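Long-range contacts in sensor histidine kinase (Clostridium perfringens, PDB 4ONX), which probably senses an extracellular signal through its single-cache sensor domain and relays it to a kinase region that phosphorylates a histidine: residues T42-S47 against W133-M138; V79-V84 against F146-K151. All coordinates share one frame; numbering follows the deposited sequence.

Contact 1: residues T42-S47 against W133-M138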
loop_
_atom_site.group_PDB
_atom_site.type_symbol
_atom_site.label_atom_id
_atom_site.label_comp_id
_atom_site.label_asym_id
_atom_site.label_seq_id
_atom_site.Cartn_x
_atom_site.Cartn_y
_atom_site.Cartn_z
ATOM N N THR E 42 -18.896 -18.140 -6.954
ATOM C CA THR E 42 -17.956 -17.039 -6.922
ATOM C C THR E 42 -18.383 -15.921 -7.858
ATOM O O THR E 42 -18.401 -14.745 -7.482
ATOM C CB THR E 42 -16.555 -17.523 -7.311
ATOM O OG1 THR E 42 -16.124 -18.509 -6.372
ATOM C CG2 THR E 42 -15.567 -16.373 -7.310
ATOM N N ALA E 43 -18.723 -16.288 -9.082
ATOM C CA ALA E 43 -19.124 -15.305 -10.078
ATOM C C ALA E 43 -20.433 -14.653 -9.694
ATOM O O ALA E 43 -20.621 -13.460 -9.882
ATOM C CB ALA E 43 -19.254 -15.964 -11.442
ATOM N N PHE E 44 -21.342 -15.447 -9.162
ATOM C CA PHE E 44 -22.630 -14.929 -8.786
ATOM C C PHE E 44 -22.473 -13.924 -7.670
ATOM O O PHE E 44 -23.007 -12.814 -7.725
ATOM C CB PHE E 44 -23.557 -16.068 -8.365
ATOM C CG PHE E 44 -24.889 -15.598 -7.865
ATOM C CD1 PHE E 44 -25.856 -15.160 -8.754
ATOM C CD2 PHE E 44 -25.170 -15.577 -6.505
ATOM C CE1 PHE E 44 -27.083 -14.708 -8.295
ATOM C CE2 PHE E 44 -26.393 -15.129 -6.038
ATOM C CZ PHE E 44 -27.352 -14.693 -6.936
ATOM N N SER E 45 -21.744 -14.329 -6.645
ATOM C CA SER E 45 -21.516 -13.474 -5.511
ATOM C C SER E 45 -21.055 -12.094 -5.946
ATOM O O SER E 45 -21.620 -11.076 -5.549
ATOM C CB SER E 45 -20.483 -14.111 -4.600
ATOM O OG SER E 45 -20.102 -13.197 -3.599
ATOM N N ILE E 46 -20.037 -12.069 -6.787
ATOM C CA ILE E 46 -19.488 -10.807 -7.263
ATOM C C ILE E 46 -20.516 -10.027 -8.076
ATOM O O ILE E 46 -20.605 -8.811 -7.956
ATOM C CB ILE E 46 -18.209 -11.037 -8.086
ATOM C CG1 ILE E 46 -17.142 -11.693 -7.209
ATOM C CG2 ILE E 46 -17.675 -9.719 -8.620
ATOM C CD1 ILE E 46 -15.887 -12.096 -7.946
ATOM N N SER E 47 -21.297 -10.727 -8.893
ATOM C CA SER E 47 -22.326 -10.094 -9.717
ATOM C C SER E 47 -23.363 -9.349 -8.884
ATOM O O SER E 47 -23.904 -8.328 -9.310
ATOM C CB SER E 47 -23.039 -11.163 -10.539
ATOM O OG SER E 47 -24.232 -10.665 -11.121
ATOM N N TRP E 133 -16.768 -19.911 -16.554
ATOM C CA TRP E 133 -18.179 -19.679 -16.311
ATOM C C TRP E 133 -18.437 -18.213 -16.534
ATOM O O TRP E 133 -17.766 -17.373 -15.947
ATOM C CB TRP E 133 -18.578 -20.051 -14.886
ATOM C CG TRP E 133 -19.947 -19.561 -14.524
ATOM C CD1 TRP E 133 -20.254 -18.398 -13.875
ATOM C CD2 TRP E 133 -21.191 -20.188 -14.828
ATOM N NE1 TRP E 133 -21.614 -18.272 -13.741
ATOM C CE2 TRP E 133 -22.213 -19.359 -14.320
ATOM C CE3 TRP E 133 -21.546 -21.373 -15.475
ATOM C CZ2 TRP E 133 -23.561 -19.677 -14.443
ATOM C CZ3 TRP E 133 -22.887 -21.692 -15.594
ATOM C CH2 TRP E 133 -23.878 -20.848 -15.083
ATOM N N PHE E 134 -19.404 -17.908 -17.388
ATOM C CA PHE E 134 -19.757 -16.532 -17.695
ATOM C C PHE E 134 -21.048 -16.151 -16.996
ATOM O O PHE E 134 -22.039 -16.863 -17.066
ATOM C CB PHE E 134 -19.893 -16.334 -19.202
ATOM C CG PHE E 134 -18.590 -16.441 -19.951
ATOM C CD1 PHE E 134 -18.042 -17.678 -20.256
ATOM C CD2 PHE E 134 -17.920 -15.296 -20.367
ATOM C CE1 PHE E 134 -16.846 -17.774 -20.948
ATOM C CE2 PHE E 134 -16.724 -15.388 -21.061
ATOM C CZ PHE E 134 -16.188 -16.631 -21.355
ATOM N N GLN E 135 -21.022 -14.995 -16.352
ATOM C CA GLN E 135 -22.135 -14.495 -15.575
ATOM C C GLN E 135 -22.370 -13.048 -15.937
ATOM O O GLN E 135 -21.475 -12.223 -15.764
ATOM C CB GLN E 135 -21.746 -14.561 -14.097
ATOM C CG GLN E 135 -22.804 -14.099 -13.111
ATOM C CD GLN E 135 -23.911 -15.105 -12.917
ATOM O OE1 GLN E 135 -23.730 -16.298 -13.155
ATOM N NE2 GLN E 135 -25.061 -14.631 -12.466
ATOM N N PRO E 136 -23.569 -12.714 -16.427
ATOM C CA PRO E 136 -23.829 -11.317 -16.765
ATOM C C PRO E 136 -23.973 -10.477 -15.505
ATOM O O PRO E 136 -24.166 -11.033 -14.428
ATOM C CB PRO E 136 -25.162 -11.385 -17.506
ATOM C CG PRO E 136 -25.842 -12.567 -16.921
ATOM C CD PRO E 136 -24.754 -13.560 -16.635
ATOM N N VAL E 137 -23.858 -9.161 -15.642
ATOM C CA VAL E 137 -24.004 -8.248 -14.519
ATOM C C VAL E 137 -25.068 -7.229 -14.868
ATOM O O VAL E 137 -25.017 -6.616 -15.934
ATOM C CB VAL E 137 -22.706 -7.500 -14.205
ATOM C CG1 VAL E 137 -22.921 -6.568 -13.020
ATOM C CG2 VAL E 137 -21.585 -8.480 -13.904
HETATM N N MSE E 138 -26.000 -7.025 -13.940
HETATM C CA MSE E 138 -27.124 -6.121 -14.148
HETATM C C MSE E 138 -27.186 -4.994 -13.162
HETATM O O MSE E 138 -26.852 -5.156 -11.990
HETATM C CB MSE E 138 -28.409 -6.916 -13.957
HETATM C CG MSE E 138 -28.323 -8.323 -14.535
HETATM SE SE MSE E 138 -28.531 -8.236 -16.482
HETATM C CE MSE E 138 -29.231 -10.057 -16.787
#
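Ala43 sets its methyl against the edge of the Trp133 indole, with Ala43 CB 3.6 Å from Trp133 CD1, and the same methyl rests on the base of Gln135, Ala43 CB to Gln135 CB being 3.9 Å. One helical turn on, Ser47 CB meets Gln135 CG at 3.9 Å, so the aliphatic part of the glutamine is received by two helix residues four positions apart. The CG of Gln135 stands anti to the backbone N (chi1 -179°) and the chain then bends at chi2, which places the amide beside Phe44. There Gln135 NE2 lies at the ring edge, 3.8 Å from Phe44 CD1, the amide plane turned 88° from that of the ring. The hydroxyl of Ser47 gives the one polar link between the segments, a weak hydrogen bond from Ser47 OG to Pro136 O at 3.3 Å.

The amide is positioned from within its own strand: Trp133 NE1 donates to Gln135 OE1 at 3.0 Å, in the carbonyl plane on a lone pair and close to the indole plane. The bond fixes the amide relative to the indole, the indole edge lying against Ala43 and the amide against Phe44. Farther out, Trp133 meets Tyr120 of the second subunit, while Phe44 packs on Phe44 of the third, so both ends of this cluster reach subunit interfaces. The axes of segments 42-47 and 133-138 approach to 8.5 Å, their N-to-C directions 12° apart. Such an N-terminal helix lying along an antiparallel sheet, here over its strand 129-139, is consistent with a single-cache sensor domain.

Contact 2: residues V79-V84 against F146-K151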
loop_
_atom_site.group_PDB
_atom_site.type_symbol
_atom_site.label_atom_id
_atom_site.label_comp_id
_atom_site.label_asym_id
_atom_site.label_seq_id
_atom_site.Cartn_x
_atom_site.Cartn_y
_atom_site.Cartn_z
ATOM N N VAL E 79 -9.887 -21.151 -8.338
ATOM C CA VAL E 79 -10.054 -19.997 -9.200
ATOM C C VAL E 79 -8.701 -19.491 -9.650
ATOM O O VAL E 79 -7.989 -18.854 -8.887
ATOM C CB VAL E 79 -10.786 -18.860 -8.493
ATOM C CG1 VAL E 79 -10.863 -17.643 -9.394
ATOM C CG2 VAL E 79 -12.180 -19.308 -8.100
ATOM N N ASP E 80 -8.365 -19.759 -10.905
ATOM C CA ASP E 80 -7.096 -19.338 -11.475
ATOM C C ASP E 80 -7.221 -18.055 -12.285
ATOM O O ASP E 80 -6.218 -17.414 -12.582
ATOM C CB ASP E 80 -6.561 -20.422 -12.402
ATOM C CG ASP E 80 -6.361 -21.756 -11.703
ATOM O OD1 ASP E 80 -6.114 -21.760 -10.479
ATOM O OD2 ASP E 80 -6.413 -22.796 -12.402
ATOM N N ILE E 81 -8.442 -17.691 -12.661
ATOM C CA ILE E 81 -8.670 -16.505 -13.475
ATOM C C ILE E 81 -10.000 -15.867 -13.154
ATOM O O ILE E 81 -11.004 -16.550 -12.970
ATOM C CB ILE E 81 -8.734 -16.885 -14.988
ATOM C CG1 ILE E 81 -7.513 -17.722 -15.404
ATOM C CG2 ILE E 81 -8.935 -15.663 -15.897
ATOM C CD1 ILE E 81 -7.493 -18.153 -16.856
ATOM N N ILE E 82 -9.996 -14.548 -13.115
ATOM C CA ILE E 82 -11.198 -13.784 -12.915
ATOM C C ILE E 82 -11.142 -12.584 -13.819
ATOM O O ILE E 82 -10.158 -11.840 -13.821
ATOM C CB ILE E 82 -11.353 -13.215 -11.515
ATOM C CG1 ILE E 82 -11.542 -14.311 -10.488
ATOM C CG2 ILE E 82 -12.531 -12.252 -11.488
ATOM C CD1 ILE E 82 -11.838 -13.752 -9.118
ATOM N N VAL E 83 -12.226 -12.365 -14.539
ATOM C CA VAL E 83 -12.316 -11.239 -15.423
ATOM C C VAL E 83 -13.626 -10.537 -15.225
ATOM O O VAL E 83 -14.665 -11.170 -15.104
ATOM C CB VAL E 83 -12.217 -11.684 -16.874
ATOM C CG1 VAL E 83 -12.557 -10.532 -17.803
ATOM C CG2 VAL E 83 -10.827 -12.227 -17.146
ATOM N N VAL E 84 -13.558 -9.220 -15.171
ATOM C CA VAL E 84 -14.728 -8.403 -15.027
ATOM C C VAL E 84 -14.699 -7.461 -16.203
ATOM O O VAL E 84 -13.750 -6.691 -16.385
ATOM C CB VAL E 84 -14.712 -7.605 -13.723
ATOM C CG1 VAL E 84 -15.938 -6.706 -13.652
ATOM C CG2 VAL E 84 -14.655 -8.555 -12.537
ATOM N N PHE E 146 -20.243 -8.303 -17.675
ATOM C CA PHE E 146 -20.243 -9.701 -17.297
ATOM C C PHE E 146 -19.013 -10.035 -16.477
ATOM O O PHE E 146 -18.048 -9.274 -16.439
ATOM C CB PHE E 146 -20.288 -10.612 -18.531
ATOM C CG PHE E 146 -19.001 -10.654 -19.310
ATOM C CD1 PHE E 146 -17.964 -11.496 -18.916
ATOM C CD2 PHE E 146 -18.838 -9.886 -20.450
ATOM C CE1 PHE E 146 -16.783 -11.547 -19.632
ATOM C CE2 PHE E 146 -17.659 -9.939 -21.174
ATOM C CZ PHE E 146 -16.630 -10.768 -20.761
ATOM N N ILE E 147 -19.049 -11.206 -15.847
ATOM C CA ILE E 147 -17.946 -11.678 -15.043
ATOM C C ILE E 147 -17.621 -13.070 -15.496
ATOM O O ILE E 147 -18.506 -13.873 -15.668
ATOM C CB ILE E 147 -18.307 -11.703 -13.553
ATOM C CG1 ILE E 147 -18.758 -10.312 -13.128
ATOM C CG2 ILE E 147 -17.128 -12.178 -12.724
ATOM C CD1 ILE E 147 -18.934 -10.140 -11.647
HETATM N N MSE E 148 -16.348 -13.347 -15.707
HETATM C CA MSE E 148 -15.922 -14.669 -16.125
HETATM C C MSE E 148 -15.028 -15.168 -15.038
HETATM O O MSE E 148 -14.224 -14.412 -14.487
HETATM C CB MSE E 148 -15.195 -14.588 -17.460
HETATM C CG MSE E 148 -14.894 -15.951 -18.052
HETATM SE SE MSE E 148 -13.219 -16.647 -17.309
HETATM C CE MSE E 148 -12.088 -15.552 -18.491
ATOM N N VAL E 149 -15.182 -16.435 -14.690
ATOM C CA VAL E 149 -14.365 -17.050 -13.662
ATOM C C VAL E 149 -13.938 -18.399 -14.194
ATOM O O VAL E 149 -14.768 -19.138 -14.705
ATOM C CB VAL E 149 -15.150 -17.231 -12.352
ATOM C CG1 VAL E 149 -14.314 -17.961 -11.321
ATOM C CG2 VAL E 149 -15.570 -15.887 -11.793
ATOM N N GLY E 150 -12.660 -18.738 -14.060
ATOM C CA GLY E 150 -12.192 -20.004 -14.590
ATOM C C GLY E 150 -11.058 -20.686 -13.863
ATOM O O GLY E 150 -10.376 -20.096 -13.014
ATOM N N LYS E 151 -10.870 -21.948 -14.216
ATOM C CA LYS E 151 -9.814 -22.768 -13.659
ATOM C C LYS E 151 -9.042 -23.348 -14.819
ATOM O O LYS E 151 -9.633 -23.734 -15.824
ATOM C CB LYS E 151 -10.392 -23.912 -12.833
ATOM C CG LYS E 151 -9.333 -24.820 -12.231
ATOM C CD LYS E 151 -9.968 -26.017 -11.559
ATOM C CE LYS E 151 -8.931 -26.962 -10.983
ATOM N NZ LYS E 151 -8.197 -26.345 -9.849
#
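Met148, present as selenomethionine, bends its methyl over its cross-strand partner Val83 and the diagonal neighbour Ile81: turned at both chi2 and chi3, its side chain brings Met148 CE to 3.8 Å from Val83 CG2 and 4.1 Å from Ile81 CG2. These three side chains lie on one face of the sheet, where Phe104 of the second subunit packs on Ile81 and Met148. The other face carries Ile82, Val84, Ile147 and Val149. Val149 CG1, anti to the backbone N, meets Val79 CG1 at 4.0 Å, and helices 33-47 and 63-75 cover this side.

The axes of segments 81-84 and 146-151 approach to 4.7 Å at 174°, an antiparallel pair. Val83 and Met148 exchange two nearly straight bonds, Val83 N to Met148 O and Met148 N to Val83 O, with N-H...O angles of 169° and 168°. At the Lys151 end, Asp80 N and Ile81 N both donate to Gly150 O, at 2.9 and 3.1 Å, forming a classic beta bulge. Beside it Asp80 OD2 lies 3.6 Å from Lys151 CG but bonds to Tyr152 N, while Lys151 NZ forms a salt bridge with Asp78. The chemistry thus implies a buried ladder held by backbone bonds between two apolar faces, with charged groups gathered at its bulged end.

The centres of contact 1 and contact 2 are about 9 Å apart, and the two meet directly through neighbouring strands 129-139 and 142-153, where Gln135 O and Ile147 N, 2.6 Å apart, probably share a hydrogen bond. Along the chain the segments alternate: 42-47, 79-84, 133-138, then 146-151. Strand 142-153 is thus the shared element, paired with strand 81-86 on one flank and 129-139 on the other. Helix 33-47 spans both contacts, since Ile46 also packs on Ile147. This helix thus packs on one face of the sheet, against strands 129-139 and 142-153, and both contacts touch the second subunit, placing this core next to an assembly interface.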